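Local coordinates for protein indole-3-pyruvate decarboxylase (Azospirillum brasilense, PDB 2NXW) that catalyses the thiamine diphosphate- and metal-dependent decarboxylation of indole-3-pyruvate to indole-3-acetaldehyde, a step in auxin biosynthesis, at residues A[29-34]-A[85-90]; A[73-78]-A[111-116]; A[101-106]-A[143-148]. All coordinates share one frame; numbering follows the deposited sequence.

Interactions 1 and 2 lie on the six-stranded parallel sheet. Interaction 1 brings helix 23-33 onto strand 86-90 from one face; interaction 2 brings helix 68-82 onto strand 113-119 from the other. Their centres are about 9 Å apart, and backbone hydrogen bonds join the two neighbouring strands. Interaction 3, centred about 11 Å from interaction 2 and about 17 Å from interaction 1, lies beside the sheet, on helix 100-108, which precedes strand 113-119. Along the chain, interactions 1 and 2 interleave, as do 2 and 3, while 3 follows 1. Interaction 1 lies away from the annotated sites; interactions 2 and 3 come closer to the cofactor, and interaction 3 also reaches the second subunit.

Interaction 1. Residues A[29-34]-A[85-90]; sequences RALKDR and LGVAAV
The guanidinium group of R34 is held at its edge: the carbonyl oxygen of A30 sits in its plane and takes a bond from NH1 (3.0 Å), while NE forms a salt bridge with D198 and NH2 reaches the carbonyl of G196. What R34 offers to L85 is the aliphatic base of the same side chain. This is helix-on-sheet packing in the N-terminal thiamine diphosphate-binding domain, with helix 23-33 lying on the six-stranded parallel sheet at strand 86-90.

R34 and L85 run side by side and point the same way, R34 CB lying 3.8 Å from L85 CD1. The arginine chain is extended from CG to NE and carries its charged end away from the leucine and back over the helix, where the A30 oxygen is approached 34° out of its carbonyl plane. That oxygen also receives a weak bond from the backbone N of R34.

One turn earlier, L31 splits its two methyls between two residues of the other segment. The L31 and L85 side chains cross at about a right angle, with L31 CD2 4.0 Å from L85 CD1, whereas L31 and V87 meet tip to tip. With CG beside the backbone N (chi1 -70°), the leucine is aimed at the sheet, where it also lies on V114 and I116 of the next strand. L169 of helix 161-175 also touches both L31 and R34. At the V87 tip L31 CD1 is almost equally far from the two valine methyls, 4.0 Å from V87 CG1 and 4.1 Å from V87 CG2.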
loop_
_atom_site.group_PDB
_atom_site.type_symbol
_atom_site.label_atom_id
_atom_site.label_comp_id
_atom_site.label_asym_id
_atom_site.label_seq_id
_atom_site.Cartn_x
_atom_site.Cartn_y
_atom_site.Cartn_z
ATOM N N ARG A 29 -20.694 -32.572 -4.405
ATOM C CA ARG A 29 -20.554 -33.465 -5.551
ATOM C C ARG A 29 -19.478 -32.971 -6.521
ATOM O O ARG A 29 -18.721 -33.769 -7.066
ATOM C CB ARG A 29 -21.900 -33.622 -6.274
ATOM C CG ARG A 29 -22.905 -34.450 -5.484
ATOM C CD ARG A 29 -24.240 -34.585 -6.217
ATOM N NE ARG A 29 -25.196 -35.372 -5.438
ATOM C CZ ARG A 29 -25.071 -36.672 -5.187
ATOM N NH1 ARG A 29 -24.030 -37.346 -5.656
ATOM N NH2 ARG A 29 -25.984 -37.299 -4.456
ATOM N N ALA A 30 -19.405 -31.658 -6.733
ATOM C CA ALA A 30 -18.402 -31.076 -7.621
ATOM C C ALA A 30 -16.995 -31.346 -7.077
ATOM O O ALA A 30 -16.057 -31.584 -7.841
ATOM C CB ALA A 30 -18.625 -29.577 -7.754
ATOM N N LEU A 31 -16.858 -31.309 -5.756
ATOM C CA LEU A 31 -15.565 -31.567 -5.130
ATOM C C LEU A 31 -15.197 -33.041 -5.298
ATOM O O LEU A 31 -14.062 -33.371 -5.644
ATOM C CB LEU A 31 -15.616 -31.188 -3.643
ATOM C CG LEU A 31 -15.702 -29.676 -3.402
ATOM C CD1 LEU A 31 -16.180 -29.385 -1.988
ATOM C CD2 LEU A 31 -14.333 -29.048 -3.687
ATOM N N LYS A 32 -16.166 -33.921 -5.070
ATOM C CA LYS A 32 -15.928 -35.348 -5.223
ATOM C C LYS A 32 -15.575 -35.674 -6.679
ATOM O O LYS A 32 -14.705 -36.512 -6.938
ATOM C CB LYS A 32 -17.158 -36.143 -4.779
ATOM C CG LYS A 32 -16.930 -37.643 -4.819
ATOM C CD LYS A 32 -18.143 -38.406 -4.352
ATOM C CE LYS A 32 -17.872 -39.902 -4.398
ATOM N NZ LYS A 32 -19.046 -40.700 -3.961
ATOM N N ASP A 33 -16.235 -35.000 -7.624
ATOM C CA ASP A 33 -15.966 -35.207 -9.054
ATOM C C ASP A 33 -14.520 -34.874 -9.390
ATOM O O ASP A 33 -13.942 -35.417 -10.334
ATOM C CB ASP A 33 -16.838 -34.303 -9.937
ATOM C CG ASP A 33 -18.298 -34.679 -9.924
ATOM O OD1 ASP A 33 -18.630 -35.850 -9.637
ATOM O OD2 ASP A 33 -19.116 -33.783 -10.228
ATOM N N ARG A 34 -13.947 -33.957 -8.618
ATOM C CA ARG A 34 -12.580 -33.517 -8.830
ATOM C C ARG A 34 -11.548 -34.234 -7.967
ATOM O O ARG A 34 -10.388 -33.820 -7.908
ATOM C CB ARG A 34 -12.513 -32.006 -8.634
ATOM C CG ARG A 34 -13.251 -31.266 -9.751
ATOM C CD ARG A 34 -13.493 -29.801 -9.434
ATOM N NE ARG A 34 -14.019 -29.092 -10.601
ATOM C CZ ARG A 34 -15.269 -29.191 -11.047
ATOM N NH1 ARG A 34 -16.149 -29.965 -10.419
ATOM N NH2 ARG A 34 -15.621 -28.536 -12.150
ATOM N N LEU A 85 -7.824 -32.083 -4.515
ATOM C CA LEU A 85 -8.337 -30.943 -3.757
ATOM C C LEU A 85 -8.546 -31.317 -2.304
ATOM O O LEU A 85 -9.011 -32.424 -2.005
ATOM C CB LEU A 85 -9.691 -30.475 -4.309
ATOM C CG LEU A 85 -9.726 -29.922 -5.731
ATOM C CD1 LEU A 85 -11.149 -29.510 -6.050
ATOM C CD2 LEU A 85 -8.786 -28.725 -5.866
ATOM N N GLY A 86 -8.188 -30.395 -1.406
ATOM C CA GLY A 86 -8.417 -30.592 0.014
ATOM C C GLY A 86 -9.656 -29.773 0.347
ATOM O O GLY A 86 -9.950 -28.805 -0.354
ATOM N N VAL A 87 -10.390 -30.140 1.397
ATOM C CA VAL A 87 -11.602 -29.401 1.747
ATOM C C VAL A 87 -11.644 -29.092 3.231
ATOM O O VAL A 87 -11.608 -29.990 4.077
ATOM C CB VAL A 87 -12.879 -30.184 1.332
ATOM C CG1 VAL A 87 -14.109 -29.290 1.488
ATOM C CG2 VAL A 87 -12.748 -30.660 -0.113
ATOM N N ALA A 88 -11.741 -27.799 3.531
ATOM C CA ALA A 88 -11.758 -27.303 4.899
ATOM C C ALA A 88 -12.974 -26.420 5.102
ATOM O O ALA A 88 -13.087 -25.363 4.469
ATOM C CB ALA A 88 -10.486 -26.503 5.163
ATOM N N ALA A 89 -13.864 -26.851 5.989
ATOM C CA ALA A 89 -15.107 -26.131 6.271
ATOM C C ALA A 89 -15.103 -25.468 7.637
ATOM O O ALA A 89 -14.840 -26.111 8.655
ATOM C CB ALA A 89 -16.304 -27.096 6.158
ATOM N N VAL A 90 -15.426 -24.176 7.640
ATOM C CA VAL A 90 -15.444 -23.374 8.851
ATOM C C VAL A 90 -16.681 -22.495 8.961
ATOM O O VAL A 90 -17.497 -22.407 8.031
ATOM C CB VAL A 90 -14.199 -22.457 8.914
ATOM C CG1 VAL A 90 -12.926 -23.313 9.010
ATOM C CG2 VAL A 90 -14.153 -21.553 7.691
#

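Interaction 2. Residues A[73-78]-A[111-116]; sequences FAADAA and SPVVVI
S111 gives its hydroxyl hydrogen to D76: OG donates to OD1 across 2.6 Å, although OD1 is crowded in the model and the exact length is therefore doubtful. Both groups reach for the meeting by the same torsion choice, D76 holding CG anti to its backbone N (chi1 -178°) and S111 holding OG likewise (chi1 -177°), which brings the two side chains together between helix and strand.

Next to this polar link lies an apolar one. V113 pushes CG2 against the backbone of helix 68-82, 3.5 Å from D76 CA and 3.6 Å from D76 N, so this methyl rests on the helix itself as well as on D76 CB, 3.8 Å away. Its other branch, CG1, turns to the methyl of A75, with CB at 4.0 Å. The small A75 side chain is consistent with the close approach here, D76 CA and V113 CA being 5.7 Å apart.

Farther out, R80, one turn on along the same helix, forms a salt bridge to D76 OD1 through NE. A106 of helix 100-108 packs on both D76 and V113, and its carbonyl oxygen probably accepts a bond from the backbone N of S111. P112, at the centre of an inverse gamma turn, bends the chain between S111 and the strand.

This is helix-on-sheet packing in the N-terminal thiamine diphosphate-binding domain, helix 68-82 lying over the parallel sheet. The helix begins at E68 of the cofactor pocket, but the D76 side chain is about 13 Å from a bound thiamine diphosphate. With a serine hydroxyl and an arginine both turned to its OD1, the buried carboxylate is probably kept ionised, and it ties the lead-in of strand 113-119 to the helix.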
loop_
_atom_site.group_PDB
_atom_site.type_symbol
_atom_site.label_atom_id
_atom_site.label_comp_id
_atom_site.label_asym_id
_atom_site.label_seq_id
_atom_site.Cartn_x
_atom_site.Cartn_y
_atom_site.Cartn_z
ATOM N N PHE A 73 -4.680 -27.542 8.231
ATOM C CA PHE A 73 -3.512 -28.390 8.017
ATOM C C PHE A 73 -3.898 -29.792 7.526
ATOM O O PHE A 73 -3.212 -30.364 6.673
ATOM C CB PHE A 73 -2.702 -28.532 9.315
ATOM C CG PHE A 73 -2.037 -27.250 9.789
ATOM C CD1 PHE A 73 -1.351 -26.417 8.900
ATOM C CD2 PHE A 73 -2.035 -26.927 11.147
ATOM C CE1 PHE A 73 -0.666 -25.279 9.365
ATOM C CE2 PHE A 73 -1.353 -25.801 11.623
ATOM C CZ PHE A 73 -0.668 -24.976 10.734
ATOM N N ALA A 74 -4.975 -30.345 8.086
ATOM C CA ALA A 74 -5.436 -31.674 7.700
ATOM C C ALA A 74 -5.914 -31.651 6.250
ATOM O O ALA A 74 -5.588 -32.552 5.488
ATOM C CB ALA A 74 -6.566 -32.122 8.616
ATOM N N ALA A 75 -6.658 -30.610 5.872
ATOM C CA ALA A 75 -7.146 -30.514 4.491
ATOM C C ALA A 75 -5.963 -30.374 3.531
ATOM O O ALA A 75 -5.946 -30.964 2.443
ATOM C CB ALA A 75 -8.090 -29.323 4.347
ATOM N N ASP A 76 -4.973 -29.575 3.925
ATOM C CA ASP A 76 -3.776 -29.386 3.121
ATOM C C ASP A 76 -3.083 -30.745 2.957
ATOM O O ASP A 76 -2.727 -31.152 1.855
ATOM C CB ASP A 76 -2.864 -28.386 3.846
ATOM C CG ASP A 76 -1.597 -28.062 3.078
ATOM O OD1 ASP A 76 -1.374 -28.613 1.979
ATOM O OD2 ASP A 76 -0.816 -27.228 3.591
ATOM N N ALA A 77 -2.892 -31.454 4.066
ATOM C CA ALA A 77 -2.245 -32.760 4.019
ATOM C C ALA A 77 -2.988 -33.758 3.133
ATOM O O ALA A 77 -2.354 -34.543 2.429
ATOM C CB ALA A 77 -2.108 -33.318 5.424
ATOM N N ALA A 78 -4.317 -33.748 3.192
ATOM C CA ALA A 78 -5.117 -34.652 2.365
ATOM C C ALA A 78 -4.905 -34.329 0.889
ATOM O O ALA A 78 -4.800 -35.233 0.043
ATOM C CB ALA A 78 -6.586 -34.530 2.730
ATOM N N SER A 111 -0.677 -25.985 -2.479
ATOM C CA SER A 111 -1.619 -27.060 -2.145
ATOM C C SER A 111 -3.022 -26.468 -2.256
ATOM O O SER A 111 -3.352 -25.493 -1.568
ATOM C CB SER A 111 -1.364 -27.570 -0.723
ATOM O OG SER A 111 -2.234 -28.648 -0.431
ATOM N N PRO A 112 -3.868 -27.050 -3.120
ATOM C CA PRO A 112 -5.230 -26.557 -3.330
ATOM C C PRO A 112 -6.272 -26.904 -2.286
ATOM O O PRO A 112 -7.041 -27.863 -2.443
ATOM C CB PRO A 112 -5.576 -27.113 -4.707
ATOM C CG PRO A 112 -4.961 -28.459 -4.662
ATOM C CD PRO A 112 -3.586 -28.194 -4.010
ATOM N N VAL A 113 -6.292 -26.117 -1.220
ATOM C CA VAL A 113 -7.270 -26.304 -0.166
ATOM C C VAL A 113 -8.475 -25.443 -0.497
ATOM O O VAL A 113 -8.348 -24.235 -0.714
ATOM C CB VAL A 113 -6.723 -25.875 1.223
ATOM C CG1 VAL A 113 -7.848 -25.883 2.252
ATOM C CG2 VAL A 113 -5.601 -26.825 1.657
ATOM N N VAL A 114 -9.638 -26.077 -0.567
ATOM C CA VAL A 114 -10.878 -25.361 -0.834
ATOM C C VAL A 114 -11.472 -24.983 0.518
ATOM O O VAL A 114 -11.904 -25.846 1.287
ATOM C CB VAL A 114 -11.887 -26.248 -1.606
ATOM C CG1 VAL A 114 -13.192 -25.489 -1.821
ATOM C CG2 VAL A 114 -11.288 -26.674 -2.944
ATOM N N VAL A 115 -11.457 -23.692 0.822
ATOM C CA VAL A 115 -12.006 -23.194 2.073
ATOM C C VAL A 115 -13.475 -22.875 1.845
ATOM O O VAL A 115 -13.808 -22.131 0.919
ATOM C CB VAL A 115 -11.287 -21.905 2.506
ATOM C CG1 VAL A 115 -11.929 -21.334 3.783
ATOM C CG2 VAL A 115 -9.809 -22.201 2.725
ATOM N N ILE A 116 -14.342 -23.447 2.674
ATOM C CA ILE A 116 -15.779 -23.210 2.566
ATOM C C ILE A 116 -16.231 -22.624 3.891
ATOM O O ILE A 116 -16.182 -23.297 4.920
ATOM C CB ILE A 116 -16.567 -24.522 2.336
ATOM C CG1 ILE A 116 -16.011 -25.257 1.120
ATOM C CG2 ILE A 116 -18.061 -24.203 2.126
ATOM C CD1 ILE A 116 -16.643 -26.620 0.905
#

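Interaction 3. Residues A[101-106]-A[143-148]; sequences NAVAGA and QVFKEI
V103 meets both F145 and I148. Its CG2 comes to the edge of the F145 ring, near the ring plane, at 4.2 Å from CE2, the two side chains crossing at about a right angle. CG1, anti to the backbone N (chi1 175°), packs 3.8 Å from I148 CD1 and 3.7 Å from I148 O. One residue on, A104 sets its CB against I148 CG2 at 4.1 Å; its methyl also touches Y421.

A type I turn runs from F145 to I148, and the side chains at its two ends both reach helix 100-108 of the N-terminal thiamine diphosphate-binding domain. With I148 CG1 between the backbone N and the carbonyl carbon (chi1 56°) and the chain extended beyond it, CD1 reaches V103 and CG2 faces A104. With an alanine here, the CD1 and CG2 methyls that meet V103 CG1 and A104 CB are gone, which would probably open a gap between helix and turn.

F145 is stacked on Y180 as well, and V144 packs on V144 of the second subunit, placing the contact beside the subunit interface. The seam is almost wholly apolar. One polar atom buried in it, I148 O, finds no partner in the model and lies against a valine methyl, a probable energetic cost that the hydrocarbon packing around it has to offset.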
loop_
_atom_site.group_PDB
_atom_site.type_symbol
_atom_site.label_atom_id
_atom_site.label_comp_id
_atom_site.label_asym_id
_atom_site.label_seq_id
_atom_site.Cartn_x
_atom_site.Cartn_y
_atom_site.Cartn_z
ATOM N N ASN A 101 -3.693 -18.802 8.898
ATOM C CA ASN A 101 -2.325 -19.280 8.809
ATOM C C ASN A 101 -2.208 -20.592 8.025
ATOM O O ASN A 101 -1.355 -20.723 7.140
ATOM C CB ASN A 101 -1.739 -19.443 10.215
ATOM C CG ASN A 101 -0.348 -20.008 10.187
ATOM O OD1 ASN A 101 0.510 -19.538 9.433
ATOM N ND2 ASN A 101 -0.106 -21.023 11.007
ATOM N N ALA A 102 -3.052 -21.575 8.346
ATOM C CA ALA A 102 -2.981 -22.850 7.635
ATOM C C ALA A 102 -3.221 -22.654 6.140
ATOM O O ALA A 102 -2.577 -23.304 5.310
ATOM C CB ALA A 102 -4.006 -23.832 8.207
ATOM N N VAL A 103 -4.136 -21.749 5.800
ATOM C CA VAL A 103 -4.432 -21.499 4.390
ATOM C C VAL A 103 -3.266 -20.796 3.700
ATOM O O VAL A 103 -2.928 -21.129 2.551
ATOM C CB VAL A 103 -5.746 -20.700 4.242
ATOM C CG1 VAL A 103 -5.988 -20.322 2.775
ATOM C CG2 VAL A 103 -6.903 -21.560 4.764
ATOM N N ALA A 104 -2.636 -19.843 4.392
ATOM C CA ALA A 104 -1.475 -19.145 3.828
ATOM C C ALA A 104 -0.355 -20.163 3.579
ATOM O O ALA A 104 0.347 -20.093 2.571
ATOM C CB ALA A 104 -0.994 -18.037 4.784
ATOM N N GLY A 105 -0.204 -21.126 4.496
ATOM C CA GLY A 105 0.808 -22.152 4.326
ATOM C C GLY A 105 0.541 -23.007 3.099
ATOM O O GLY A 105 1.464 -23.366 2.374
ATOM N N ALA A 106 -0.731 -23.331 2.876
ATOM C CA ALA A 106 -1.125 -24.133 1.715
ATOM C C ALA A 106 -0.840 -23.331 0.444
ATOM O O ALA A 106 -0.345 -23.872 -0.550
ATOM C CB ALA A 106 -2.603 -24.475 1.800
ATOM N N GLN A 143 -12.097 -9.928 2.377
ATOM C CA GLN A 143 -10.892 -9.175 2.039
ATOM C C GLN A 143 -9.611 -9.840 2.533
ATOM O O GLN A 143 -8.571 -9.754 1.887
ATOM C CB GLN A 143 -10.982 -7.754 2.589
ATOM C CG GLN A 143 -12.110 -6.944 1.970
ATOM C CD GLN A 143 -12.019 -6.887 0.457
ATOM O OE1 GLN A 143 -11.021 -6.431 -0.098
ATOM N NE2 GLN A 143 -13.062 -7.356 -0.220
ATOM N N VAL A 144 -9.680 -10.479 3.691
ATOM C CA VAL A 144 -8.514 -11.166 4.218
ATOM C C VAL A 144 -8.256 -12.427 3.399
ATOM O O VAL A 144 -7.125 -12.687 2.992
ATOM C CB VAL A 144 -8.715 -11.521 5.719
ATOM C CG1 VAL A 144 -7.696 -12.558 6.166
ATOM C CG2 VAL A 144 -8.570 -10.263 6.565
ATOM N N PHE A 145 -9.299 -13.209 3.123
ATOM C CA PHE A 145 -9.070 -14.428 2.365
ATOM C C PHE A 145 -8.637 -14.208 0.924
ATOM O O PHE A 145 -7.940 -15.042 0.356
ATOM C CB PHE A 145 -10.281 -15.366 2.451
ATOM C CG PHE A 145 -10.246 -16.255 3.670
ATOM C CD1 PHE A 145 -10.781 -15.828 4.887
ATOM C CD2 PHE A 145 -9.583 -17.475 3.621
ATOM C CE1 PHE A 145 -10.647 -16.608 6.044
ATOM C CE2 PHE A 145 -9.440 -18.265 4.773
ATOM C CZ PHE A 145 -9.974 -17.826 5.985
ATOM N N LYS A 146 -9.018 -13.072 0.347
ATOM C CA LYS A 146 -8.627 -12.773 -1.023
ATOM C C LYS A 146 -7.109 -12.636 -1.112
ATOM O O LYS A 146 -6.527 -12.815 -2.179
ATOM C CB LYS A 146 -9.285 -11.474 -1.499
ATOM N N GLU A 147 -6.470 -12.327 0.014
ATOM C CA GLU A 147 -5.017 -12.164 0.052
ATOM C C GLU A 147 -4.254 -13.488 0.081
ATOM O O GLU A 147 -3.066 -13.527 -0.230
ATOM C CB GLU A 147 -4.605 -11.344 1.284
ATOM C CG GLU A 147 -5.109 -9.909 1.316
ATOM C CD GLU A 147 -4.512 -9.052 0.217
ATOM O OE1 GLU A 147 -3.297 -9.184 -0.054
ATOM O OE2 GLU A 147 -5.256 -8.232 -0.361
ATOM N N ILE A 148 -4.932 -14.574 0.449
ATOM C CA ILE A 148 -4.274 -15.871 0.556
ATOM C C ILE A 148 -4.890 -16.993 -0.272
ATOM O O ILE A 148 -4.704 -18.177 0.025
ATOM C CB ILE A 148 -4.205 -16.305 2.032
ATOM C CG1 ILE A 148 -5.611 -16.321 2.638
ATOM C CG2 ILE A 148 -3.305 -15.345 2.804
ATOM C CD1 ILE A 148 -5.653 -16.764 4.099
#